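Local coordinates for protein cytochrome C'' (Methylophilus methylotrophus, PDB 1GU2) that probably carries electrons, as a monomeric c-type cytochrome with a covalently attached heme whose iron is bound axially by two protein side chains, at residues 3-8 and 115-120; 15-18 and 23-26; 51-56 and 68-73; 90-95 and 102-107. One frame throughout, in Å; residues are numbered along the deposited sequence.

Contact 1. Residues 3-8 and 115-120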
# COMPACT_ATOMS: atom_id res chain seq x y z
N THR A 3 -11.82 -2.68 9.23
CA THR A 3 -11.46 -3.25 10.52
C THR A 3 -10.12 -3.97 10.44
O THR A 3 -9.24 -3.77 11.27
CB THR A 3 -12.55 -4.26 11.05
OG1 THR A 3 -13.82 -3.62 11.04
CG2 THR A 3 -12.21 -4.70 12.46
N ASN A 4 -10.02 -4.85 9.44
CA ASN A 4 -8.77 -5.62 9.34
C ASN A 4 -7.63 -4.72 8.95
O ASN A 4 -6.52 -4.94 9.42
CB ASN A 4 -8.92 -6.76 8.34
CG ASN A 4 -9.91 -7.72 8.97
OD1 ASN A 4 -10.11 -7.87 10.19
ND2 ASN A 4 -10.65 -8.36 8.13
N ALA A 5 -7.89 -3.72 8.10
CA ALA A 5 -6.80 -2.80 7.72
C ALA A 5 -6.30 -2.07 8.94
O ALA A 5 -5.10 -1.96 9.15
CB ALA A 5 -7.29 -1.84 6.61
N GLU A 6 -7.21 -1.53 9.75
CA GLU A 6 -6.79 -0.79 10.92
C GLU A 6 -5.95 -1.66 11.85
O GLU A 6 -4.92 -1.23 12.38
CB GLU A 6 -8.02 -0.22 11.64
CG GLU A 6 -7.67 0.68 12.80
CD GLU A 6 -8.84 1.13 13.64
OE1 GLU A 6 -8.65 1.43 14.86
OE2 GLU A 6 -9.96 1.27 13.09
N LYS A 7 -6.38 -2.89 12.11
CA LYS A 7 -5.60 -3.76 12.99
C LYS A 7 -4.22 -4.06 12.42
O LYS A 7 -3.24 -4.20 13.18
CB LYS A 7 -6.41 -5.04 13.24
CG LYS A 7 -7.65 -4.84 14.12
CD LYS A 7 -8.30 -6.16 14.50
CE LYS A 7 -8.79 -6.92 13.26
NZ LYS A 7 -9.27 -8.28 13.69
N LEU A 8 -4.08 -4.17 11.10
CA LEU A 8 -2.77 -4.38 10.47
C LEU A 8 -1.87 -3.18 10.69
O LEU A 8 -0.64 -3.36 10.86
CB LEU A 8 -2.89 -4.70 8.99
CG LEU A 8 -3.37 -6.13 8.66
CD1 LEU A 8 -3.68 -6.19 7.17
CD2 LEU A 8 -2.37 -7.19 9.04
N TYR A 115 -2.25 5.40 5.47
CA TYR A 115 -2.64 6.34 4.38
C TYR A 115 -3.90 5.86 3.69
O TYR A 115 -4.85 6.62 3.41
CB TYR A 115 -1.43 6.52 3.43
CG TYR A 115 -1.86 7.12 2.10
CD1 TYR A 115 -2.40 8.39 2.06
CD2 TYR A 115 -1.76 6.42 0.90
CE1 TYR A 115 -2.80 8.92 0.82
CE2 TYR A 115 -2.14 6.92 -0.34
CZ TYR A 115 -2.66 8.20 -0.32
OH TYR A 115 -3.10 8.74 -1.50
N LEU A 116 -4.00 4.56 3.36
CA LEU A 116 -5.23 4.02 2.73
C LEU A 116 -6.48 4.30 3.58
O LEU A 116 -7.56 4.54 2.96
CB LEU A 116 -5.12 2.53 2.52
CG LEU A 116 -4.16 2.02 1.45
CD1 LEU A 116 -4.28 0.49 1.36
CD2 LEU A 116 -4.40 2.62 0.09
N LEU A 117 -6.39 4.28 4.89
CA LEU A 117 -7.53 4.54 5.79
C LEU A 117 -8.03 5.97 5.61
O LEU A 117 -9.17 6.26 5.97
CB LEU A 117 -7.19 4.30 7.26
CG LEU A 117 -6.88 2.87 7.68
CD1 LEU A 117 -6.45 2.78 9.14
CD2 LEU A 117 -8.05 1.96 7.39
N THR A 118 -7.21 6.87 5.10
CA THR A 118 -7.58 8.25 5.02
C THR A 118 -8.16 8.66 3.65
O THR A 118 -8.67 9.77 3.52
CB THR A 118 -6.39 9.23 5.24
OG1 THR A 118 -5.44 9.16 4.15
CG2 THR A 118 -5.78 8.90 6.55
N GLU A 119 -8.05 7.78 2.66
CA GLU A 119 -8.49 8.03 1.29
C GLU A 119 -9.84 7.39 1.09
O GLU A 119 -10.10 6.27 0.71
CB GLU A 119 -7.45 7.55 0.26
CG GLU A 119 -6.18 8.37 0.33
CD GLU A 119 -6.29 9.61 -0.50
OE1 GLU A 119 -7.37 10.21 -0.64
OE2 GLU A 119 -5.27 10.06 -1.05
N THR A 120 -10.90 8.12 1.39
CA THR A 120 -12.21 7.48 1.41
C THR A 120 -13.07 8.00 0.26
O THR A 120 -14.23 7.63 0.15
CB THR A 120 -12.95 7.75 2.73
OG1 THR A 120 -13.20 9.15 2.80
CG2 THR A 120 -12.12 7.41 3.99
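Leu117 reaches across from its helix to Ala5 and Glu6 of helix 2-19, and its two methyls divide the work. The CB already points toward helix 2-19, but neither it nor CG is among the closest atoms; the methyls do the touching. With CG beside the backbone N and anti to the carbonyl carbon (chi1 -66°), the branch point is carried toward helix 2-19, and the two tips part from there. CD2 settles on the methyl of Ala5, 4.0 Å from its CB, while CD1 lies 4.0 Å from the CA of Glu6 and 4.2 Å from the CB of the same residue. A forked, purely apolar side chain suits this place, since one leucine can touch two successive residues of the facing helix. Alanine suits the receiving side: its short side chain lets the helices come near, and the CA atoms of Glu6 and Leu117 are 7.4 Å apart. Helix 2-19, which precedes the helix leading to the heme-attachment site, thus packs on the last helix, 106-118; the latter also touches helix 28-36, a pair that probably matches the terminal-helix packing of the cytochrome c fold. Ala5 is buried and also rests on Phe82 and Ile113. Glu6 brings only its aliphatic root to the leucine; its carboxylate is bound through OE1 to the hydroxyl of Tyr10. Behind Leu117, Tyr115 O accepts two bonds from Thr118, from N at 2.9 Å and from OG1 at 2.7 Å, besides a weak one from Glu119 N. Farther along, OE2 of Glu119 accepts from Tyr115 OH at 2.6 Å through its anti lone pair.

Contact 2. Residues 15-18 and 23-26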
# COMPACT_ATOMS: atom_id res chain seq x y z
N ILE A 15 5.93 -4.16 14.92
CA ILE A 15 7.09 -4.82 14.32
C ILE A 15 8.15 -3.80 13.95
O ILE A 15 9.35 -3.99 14.20
CB ILE A 15 6.65 -5.65 13.13
CG1 ILE A 15 5.76 -6.84 13.54
CG2 ILE A 15 7.85 -6.11 12.32
CD1 ILE A 15 5.03 -7.55 12.43
N ALA A 16 7.74 -2.68 13.32
CA ALA A 16 8.68 -1.64 12.89
C ALA A 16 9.38 -1.00 14.07
O ALA A 16 10.60 -0.78 14.02
CB ALA A 16 7.90 -0.57 12.10
N HIS A 17 8.64 -0.74 15.13
CA HIS A 17 9.27 -0.10 16.30
C HIS A 17 10.29 -1.00 16.97
O HIS A 17 11.30 -0.52 17.49
CB HIS A 17 8.17 0.30 17.30
CG HIS A 17 8.72 0.92 18.53
ND1 HIS A 17 8.70 0.45 19.79
CD2 HIS A 17 9.44 2.08 18.60
CE1 HIS A 17 9.34 1.29 20.62
NE2 HIS A 17 9.81 2.30 19.91
N SER A 18 10.08 -2.32 16.96
CA SER A 18 11.07 -3.26 17.49
C SER A 18 12.36 -3.22 16.67
O SER A 18 13.46 -3.28 17.23
CB SER A 18 10.47 -4.66 17.47
OG SER A 18 11.47 -5.66 17.78
N TYR A 23 11.23 4.79 15.05
CA TYR A 23 9.88 4.77 14.47
C TYR A 23 8.89 4.43 15.53
O TYR A 23 8.99 3.34 16.14
CB TYR A 23 9.83 3.75 13.34
CG TYR A 23 8.49 3.68 12.66
CD1 TYR A 23 7.51 2.76 13.02
CD2 TYR A 23 8.18 4.52 11.61
CE1 TYR A 23 6.29 2.70 12.39
CE2 TYR A 23 6.97 4.48 10.95
CZ TYR A 23 6.03 3.56 11.35
OH TYR A 23 4.80 3.45 10.73
N GLU A 24 7.94 5.30 15.78
CA GLU A 24 7.00 5.14 16.89
C GLU A 24 5.54 5.01 16.51
O GLU A 24 4.76 4.36 17.22
CB GLU A 24 7.12 6.36 17.83
CG GLU A 24 8.48 6.27 18.55
CD GLU A 24 8.71 7.39 19.53
OE1 GLU A 24 7.94 8.35 19.61
OE2 GLU A 24 9.74 7.27 20.21
N ALA A 25 5.15 5.63 15.40
CA ALA A 25 3.76 5.70 14.97
C ALA A 25 3.72 5.94 13.49
O ALA A 25 4.63 6.51 12.91
CB ALA A 25 3.06 6.83 15.73
N PRO A 26 2.65 5.52 12.85
CA PRO A 26 2.52 5.76 11.39
C PRO A 26 2.52 7.22 10.97
O PRO A 26 1.99 8.11 11.65
CB PRO A 26 1.14 5.19 11.07
CG PRO A 26 0.76 4.31 12.16
CD PRO A 26 1.55 4.71 13.38
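Ala16 meets the ring of Tyr23 with its single methyl: CB is 3.5 Å from CD1 of the tyrosine and 3.7 Å from CE1, approaching the ring obliquely. Alanine suits the place, its one methyl letting the ring come close to the helix. Tyr23 has CG anti to its own N (chi1 -178°), which sets CD1 and CE1 beside the Ala16 methyl. Its far end is tied down as well, for the hydroxyl is hydrogen-bonded to Asn111 and the ring touches Ser107 and Ala110. At His17 the backbone takes part: its N sits at the edge of the Tyr23 ring, and its CA makes a C-H...O contact of 3.5 Å to the O of Tyr23. The CB of His17 is 3.4 Å from the same oxygen. The imidazole presents its edge to that carbonyl, although the very short approach of its CD2 makes the detail of this meeting doubtful. Farther out, the carboxylate of Glu24 and the imidazole stay separate, with OE2 of Glu24 5.0 Å from NE2 of His17, so any attraction between them is probably modest. The CA atoms of His17 and Tyr23 are 5.2 Å apart, as expected where a chain leaves a helix and doubles back beside its last turn: this is the helix-loop-helix connection joining helix 2-19 to helix 28-36.

Contact 3. Residues 51-56 and 68-73. With HEC (heme c), chain C.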
# COMPACT_ATOMS: atom_id res chain seq x y z
N SER A 51 1.45 4.46 -10.70
CA SER A 51 1.43 4.18 -12.13
C SER A 51 0.29 3.25 -12.49
O SER A 51 -0.31 3.42 -13.54
CB SER A 51 2.73 3.54 -12.60
OG SER A 51 3.85 4.39 -12.41
N CYS A 52 0.03 2.27 -11.62
CA CYS A 52 -1.05 1.32 -11.83
C CYS A 52 -2.26 1.65 -10.99
O CYS A 52 -3.40 1.43 -11.41
CB CYS A 52 -0.57 -0.11 -11.50
SG CYS A 52 0.70 -0.64 -12.66
N HIS A 53 -2.09 2.17 -9.78
CA HIS A 53 -3.23 2.35 -8.85
C HIS A 53 -3.81 3.74 -8.93
O HIS A 53 -4.78 4.05 -8.22
CB HIS A 53 -2.77 1.99 -7.42
CG HIS A 53 -2.45 0.54 -7.28
ND1 HIS A 53 -3.40 -0.45 -7.34
CD2 HIS A 53 -1.32 -0.14 -7.04
CE1 HIS A 53 -2.84 -1.66 -7.15
NE2 HIS A 53 -1.56 -1.50 -6.98
N THR A 54 -3.25 4.62 -9.79
CA THR A 54 -3.55 6.04 -9.93
C THR A 54 -3.03 6.76 -8.70
O THR A 54 -2.57 6.17 -7.72
CB THR A 54 -5.03 6.37 -10.24
OG1 THR A 54 -5.81 6.38 -9.04
CG2 THR A 54 -5.72 5.39 -11.11
N ASN A 55 -3.12 8.11 -8.75
CA ASN A 55 -2.67 8.87 -7.58
C ASN A 55 -3.65 9.01 -6.45
O ASN A 55 -3.51 9.74 -5.46
CB ASN A 55 -2.17 10.31 -7.93
CG ASN A 55 -3.27 11.16 -8.48
OD1 ASN A 55 -4.46 10.88 -8.34
ND2 ASN A 55 -2.87 12.24 -9.16
N ASN A 56 -4.74 8.37 -6.43
CA ASN A 56 -5.84 8.17 -5.51
C ASN A 56 -6.21 6.68 -5.41
O ASN A 56 -6.87 6.13 -6.29
CB ASN A 56 -7.04 9.04 -5.93
CG ASN A 56 -8.11 9.16 -4.88
OD1 ASN A 56 -9.06 9.98 -4.92
ND2 ASN A 56 -8.00 8.37 -3.86
N LYS A 68 -5.44 -4.29 -17.74
CA LYS A 68 -6.55 -4.85 -16.98
C LYS A 68 -6.85 -3.88 -15.86
O LYS A 68 -5.94 -3.39 -15.18
CB LYS A 68 -6.28 -6.24 -16.40
CG LYS A 68 -7.41 -6.86 -15.64
CD LYS A 68 -7.15 -8.22 -14.99
CE LYS A 68 -8.40 -8.91 -14.50
NZ LYS A 68 -8.05 -10.27 -13.96
N GLU A 69 -8.14 -3.58 -15.67
CA GLU A 69 -8.47 -2.71 -14.55
C GLU A 69 -8.19 -3.41 -13.22
O GLU A 69 -8.18 -4.65 -13.07
CB GLU A 69 -9.96 -2.32 -14.64
CG GLU A 69 -10.27 -1.18 -15.60
CD GLU A 69 -11.71 -0.72 -15.33
OE1 GLU A 69 -12.57 -1.56 -14.97
OE2 GLU A 69 -11.95 0.50 -15.48
N ILE A 70 -7.95 -2.59 -12.21
CA ILE A 70 -7.65 -3.02 -10.86
C ILE A 70 -8.63 -2.40 -9.86
O ILE A 70 -8.74 -1.19 -9.81
CB ILE A 70 -6.23 -2.64 -10.45
CG1 ILE A 70 -5.16 -3.07 -11.46
CG2 ILE A 70 -5.91 -3.26 -9.11
CD1 ILE A 70 -3.84 -2.39 -11.21
N PRO A 71 -9.38 -3.18 -9.07
CA PRO A 71 -10.27 -2.55 -8.11
C PRO A 71 -9.53 -1.61 -7.16
O PRO A 71 -8.31 -1.74 -6.90
CB PRO A 71 -10.83 -3.77 -7.37
CG PRO A 71 -10.82 -4.87 -8.41
CD PRO A 71 -9.47 -4.63 -9.12
N PRO A 72 -10.23 -0.65 -6.55
CA PRO A 72 -9.57 0.28 -5.64
C PRO A 72 -8.87 -0.44 -4.49
O PRO A 72 -9.28 -1.54 -4.06
CB PRO A 72 -10.73 1.12 -5.13
CG PRO A 72 -11.78 1.05 -6.22
CD PRO A 72 -11.66 -0.37 -6.72
N LEU A 73 -7.83 0.21 -3.94
CA LEU A 73 -7.13 -0.25 -2.76
C LEU A 73 -7.72 0.22 -1.42
O LEU A 73 -7.58 -0.46 -0.41
CB LEU A 73 -5.68 0.19 -2.81
CG LEU A 73 -4.85 -0.35 -4.00
CD1 LEU A 73 -3.38 0.04 -3.84
CD2 LEU A 73 -5.02 -1.86 -4.15
FE HEC C . -0.31 -3.04 -6.58
CHA HEC C . -2.77 -5.30 -5.81
CHB HEC C . -0.24 -2.04 -3.32
CHC HEC C . 2.47 -1.14 -7.26
CHD HEC C . -0.66 -3.79 -9.90
NA HEC C . -1.33 -3.51 -4.92
C1A HEC C . -2.32 -4.49 -4.77
C2A HEC C . -2.77 -4.54 -3.41
C3A HEC C . -2.10 -3.59 -2.72
C4A HEC C . -1.18 -2.98 -3.65
CMA HEC C . -2.22 -3.23 -1.22
CAA HEC C . -3.83 -5.51 -2.86
CBA HEC C . -3.22 -6.80 -2.29
CGA HEC C . -4.25 -7.75 -1.79
O1A HEC C . -4.02 -8.97 -1.86
O2A HEC C . -5.32 -7.33 -1.32
NB HEC C . 0.88 -1.85 -5.49
C1B HEC C . 0.78 -1.57 -4.16
C2B HEC C . 1.91 -0.76 -3.74
C3B HEC C . 2.68 -0.53 -4.84
C4B HEC C . 2.02 -1.19 -5.94
CMB HEC C . 2.18 -0.26 -2.31
CAB HEC C . 3.99 0.28 -4.98
CBB HEC C . 5.09 -0.27 -4.07
NC HEC C . 0.69 -2.56 -8.24
C1C HEC C . 1.80 -1.73 -8.33
C2C HEC C . 2.15 -1.52 -9.72
C3C HEC C . 1.26 -2.24 -10.47
C4C HEC C . 0.36 -2.90 -9.56
CMC HEC C . 3.29 -0.59 -10.15
CAC HEC C . 1.09 -2.32 -11.99
CBC HEC C . 2.35 -2.81 -12.70
ND HEC C . -1.47 -4.28 -7.62
C1D HEC C . -1.45 -4.48 -9.01
C2D HEC C . -2.29 -5.60 -9.36
C3D HEC C . -2.74 -6.14 -8.19
C4D HEC C . -2.34 -5.25 -7.12
CMD HEC C . -2.56 -6.09 -10.78
CAD HEC C . -3.48 -7.50 -8.04
CBD HEC C . -4.96 -7.42 -8.48
CGD HEC C . -5.92 -7.04 -7.37
O1D HEC C . -7.05 -6.55 -7.63
O2D HEC C . -5.57 -7.24 -6.18
O HOH W 1 -6.15 0.06 -7.89
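His53 and Leu73 cross at about a right angle, the leucine methyl CD1 standing over one face of the imidazole in a CH-pi contact, 3.5 Å from the ring centroid and 11° off its normal. The histidine closes the CXXCH heme-attachment motif of c-type cytochromes: His53 NE2 binds the heme iron, FE, at 2.0 Å. SG of the preceding Cys52 is joined covalently to CAC of heme c at 1.9 Å. Leu73 has CG beside the backbone N and anti to the carbonyl carbon (chi1 -61°), from where its two methyls part to the imidazole and to the heme, CD2 resting 3.6 Å from C2A of the macrocycle. Ile70 meets the ring obliquely, its CG2 4.0 Å from CE1 of His53, while its CD1 reaches back to Cys52 CB, also at 4.0 Å. An alanine in place of Leu73 would probably leave this face of the imidazole without its methyl cover and open a gap between ligand and macrocycle. Ile70, Pro71 and Leu73 all line the heme pocket, and Phe35 adds to the surroundings of the histidine. The buried ND1 of His53 is satisfied by a water at the ring edge, which accepts its hydrogen at 2.9 Å and stands 3.0 Å from Pro71 O.

Contact 4. Residues 90-95 and 102-107. With HEC (heme c), chain C.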
# COMPACT_ATOMS: atom_id res chain seq x y z
N ASP A 90 0.56 -12.34 3.34
CA ASP A 90 1.43 -13.05 2.40
C ASP A 90 1.30 -12.45 1.02
O ASP A 90 2.28 -12.32 0.29
CB ASP A 90 1.02 -14.53 2.44
CG ASP A 90 1.21 -15.24 3.75
OD1 ASP A 90 2.12 -14.81 4.51
OD2 ASP A 90 0.48 -16.25 4.04
N GLU A 91 0.08 -12.09 0.61
CA GLU A 91 -0.09 -11.52 -0.74
C GLU A 91 0.61 -10.18 -0.86
O GLU A 91 1.18 -9.87 -1.91
CB GLU A 91 -1.59 -11.41 -1.08
CG GLU A 91 -2.25 -12.76 -1.15
CD GLU A 91 -1.91 -13.61 -2.37
OE1 GLU A 91 -1.41 -13.08 -3.39
OE2 GLU A 91 -2.17 -14.84 -2.26
N PHE A 92 0.59 -9.35 0.19
CA PHE A 92 1.25 -8.05 0.13
C PHE A 92 2.76 -8.22 0.07
O PHE A 92 3.45 -7.55 -0.68
CB PHE A 92 0.83 -7.20 1.32
CG PHE A 92 1.17 -5.70 1.28
CD1 PHE A 92 1.59 -5.03 0.18
CD2 PHE A 92 1.00 -4.95 2.41
CE1 PHE A 92 1.83 -3.68 0.14
CE2 PHE A 92 1.22 -3.59 2.45
CZ PHE A 92 1.64 -2.95 1.31
N THR A 93 3.29 -9.17 0.83
CA THR A 93 4.70 -9.53 0.74
C THR A 93 5.07 -9.97 -0.68
O THR A 93 6.08 -9.50 -1.27
CB THR A 93 5.03 -10.64 1.76
OG1 THR A 93 5.04 -10.08 3.09
CG2 THR A 93 6.41 -11.22 1.51
N LYS A 94 4.28 -10.84 -1.28
CA LYS A 94 4.56 -11.29 -2.67
C LYS A 94 4.53 -10.10 -3.62
O LYS A 94 5.37 -9.95 -4.51
CB LYS A 94 3.61 -12.37 -3.09
CG LYS A 94 3.82 -13.73 -2.40
CD LYS A 94 2.69 -14.70 -2.87
CE LYS A 94 2.70 -16.07 -2.26
NZ LYS A 94 1.37 -16.74 -2.47
N HIS A 95 3.54 -9.21 -3.45
CA HIS A 95 3.40 -8.06 -4.37
C HIS A 95 4.55 -7.08 -4.24
O HIS A 95 5.07 -6.60 -5.24
CB HIS A 95 2.06 -7.37 -4.08
CG HIS A 95 1.66 -6.36 -5.10
ND1 HIS A 95 1.65 -6.61 -6.47
CD2 HIS A 95 1.19 -5.10 -4.98
CE1 HIS A 95 1.20 -5.55 -7.12
NE2 HIS A 95 0.90 -4.60 -6.22
N ALA A 102 11.88 -6.88 -3.44
CA ALA A 102 12.02 -7.32 -2.08
C ALA A 102 10.76 -6.90 -1.31
O ALA A 102 9.99 -6.06 -1.79
CB ALA A 102 13.24 -6.67 -1.42
N ASP A 103 10.59 -7.45 -0.12
CA ASP A 103 9.39 -7.09 0.66
C ASP A 103 9.46 -5.60 1.02
O ASP A 103 10.51 -4.97 1.15
CB ASP A 103 9.27 -7.96 1.90
CG ASP A 103 7.86 -8.07 2.47
OD1 ASP A 103 6.95 -7.40 1.98
OD2 ASP A 103 7.63 -8.83 3.44
N CYS A 104 8.27 -5.02 1.22
CA CYS A 104 8.23 -3.66 1.81
C CYS A 104 8.59 -3.80 3.27
O CYS A 104 8.37 -4.88 3.89
CB CYS A 104 6.81 -3.10 1.62
SG CYS A 104 6.22 -2.95 -0.10
N SER A 105 9.15 -2.74 3.85
CA SER A 105 9.51 -2.82 5.30
C SER A 105 8.28 -2.68 6.16
O SER A 105 7.22 -2.17 5.71
CB SER A 105 10.52 -1.77 5.65
OG SER A 105 9.93 -0.49 5.88
N PRO A 106 8.33 -3.15 7.42
CA PRO A 106 7.19 -2.98 8.30
C PRO A 106 6.70 -1.55 8.44
O PRO A 106 5.48 -1.29 8.42
CB PRO A 106 7.72 -3.57 9.64
CG PRO A 106 8.80 -4.50 9.28
CD PRO A 106 9.43 -3.96 8.01
N SER A 107 7.61 -0.56 8.54
CA SER A 107 7.18 0.83 8.61
C SER A 107 6.54 1.30 7.31
O SER A 107 5.57 2.07 7.35
CB SER A 107 8.32 1.78 9.01
OG SER A 107 9.40 1.76 8.13
FE HEC C . -0.31 -3.04 -6.58
CHA HEC C . -2.77 -5.30 -5.81
CHB HEC C . -0.24 -2.04 -3.32
CHC HEC C . 2.47 -1.14 -7.26
CHD HEC C . -0.66 -3.79 -9.90
NA HEC C . -1.33 -3.51 -4.92
C1A HEC C . -2.32 -4.49 -4.77
C2A HEC C . -2.77 -4.54 -3.41
C3A HEC C . -2.10 -3.59 -2.72
C4A HEC C . -1.18 -2.98 -3.65
CMA HEC C . -2.22 -3.23 -1.22
CAA HEC C . -3.83 -5.51 -2.86
CBA HEC C . -3.22 -6.80 -2.29
CGA HEC C . -4.25 -7.75 -1.79
O1A HEC C . -4.02 -8.97 -1.86
O2A HEC C . -5.32 -7.33 -1.32
NB HEC C . 0.88 -1.85 -5.49
C1B HEC C . 0.78 -1.57 -4.16
C2B HEC C . 1.91 -0.76 -3.74
C3B HEC C . 2.68 -0.53 -4.84
C4B HEC C . 2.02 -1.19 -5.94
CMB HEC C . 2.18 -0.26 -2.31
CAB HEC C . 3.99 0.28 -4.98
CBB HEC C . 5.09 -0.27 -4.07
NC HEC C . 0.69 -2.56 -8.24
C1C HEC C . 1.80 -1.73 -8.33
C2C HEC C . 2.15 -1.52 -9.72
C3C HEC C . 1.26 -2.24 -10.47
C4C HEC C . 0.36 -2.90 -9.56
CMC HEC C . 3.29 -0.59 -10.15
CAC HEC C . 1.09 -2.32 -11.99
CBC HEC C . 2.35 -2.81 -12.70
ND HEC C . -1.47 -4.28 -7.62
C1D HEC C . -1.45 -4.48 -9.01
C2D HEC C . -2.29 -5.60 -9.36
C3D HEC C . -2.74 -6.14 -8.19
C4D HEC C . -2.34 -5.25 -7.12
CMD HEC C . -2.56 -6.09 -10.78
CAD HEC C . -3.48 -7.50 -8.04
CBD HEC C . -4.96 -7.42 -8.48
CGD HEC C . -5.92 -7.04 -7.37
O1D HEC C . -7.05 -6.55 -7.63
O2D HEC C . -5.57 -7.24 -6.18
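Thr93 OG1 donates to OD2 of Asp103 at 2.9 Å, meeting the carboxylate from above, 36° out of its plane. The threonine methyl joins in, with CG2 3.3 Å from the same oxygen, which makes a short beta-branched residue apt: hydroxyl and methyl both lie against the acid. Asp103 can reach the helix because its CG is anti to the backbone N (chi1 -158°). Its OD1 takes a salt bridge from Lys109 and a weak bond from the N of Cys104. A leucine at the Asp103 position would probably leave the Thr93 hydroxyl without this acceptor and the Lys109 charge without its mate. Beside this polar pair, Cys104 SG lies 5.2 Å from the centroid of the Phe92 ring, an oblique sulfur-aromatic contact. Phe92 in turn abuts the heme, whose CMA stands 4.3 Å above the plane of the Phe92 ring, offset toward its rim. Farther along the helix, His95 NE2 binds the heme iron, FE, at 2.0 Å. The loop is therefore fixed to helix 85-100, which bears this ligand, by the disulfide of Cys104 with Cys96 and by a hydrogen bond to a charged carboxylate whose other oxygen is paired with Lys109.

Contact 3 is fully buried and built round the heme, whereas contacts 1, 2 and 4 are partly buried. Contacts 3 and 4 meet at the iron, where His53 and His95 are the two axial ligands, their NE2 atoms 4.0 Å apart with the iron between them. Contacts 1 and 2 share helix 2-19, and contacts 1 and 4 share helix 106-118; contact 2 touches contact 4 where Ala16 packs on Ser107. Chemistry follows place: aliphatic packing between the first and last helices in contact 1, an aromatic ring and carbonyl contacts at the helix-loop return of contact 2, covalent and metal bonds in contact 3, and a carboxylate with a disulfide in contact 4. Contacts 2 and 3 lie on opposite sides of the chain's centre.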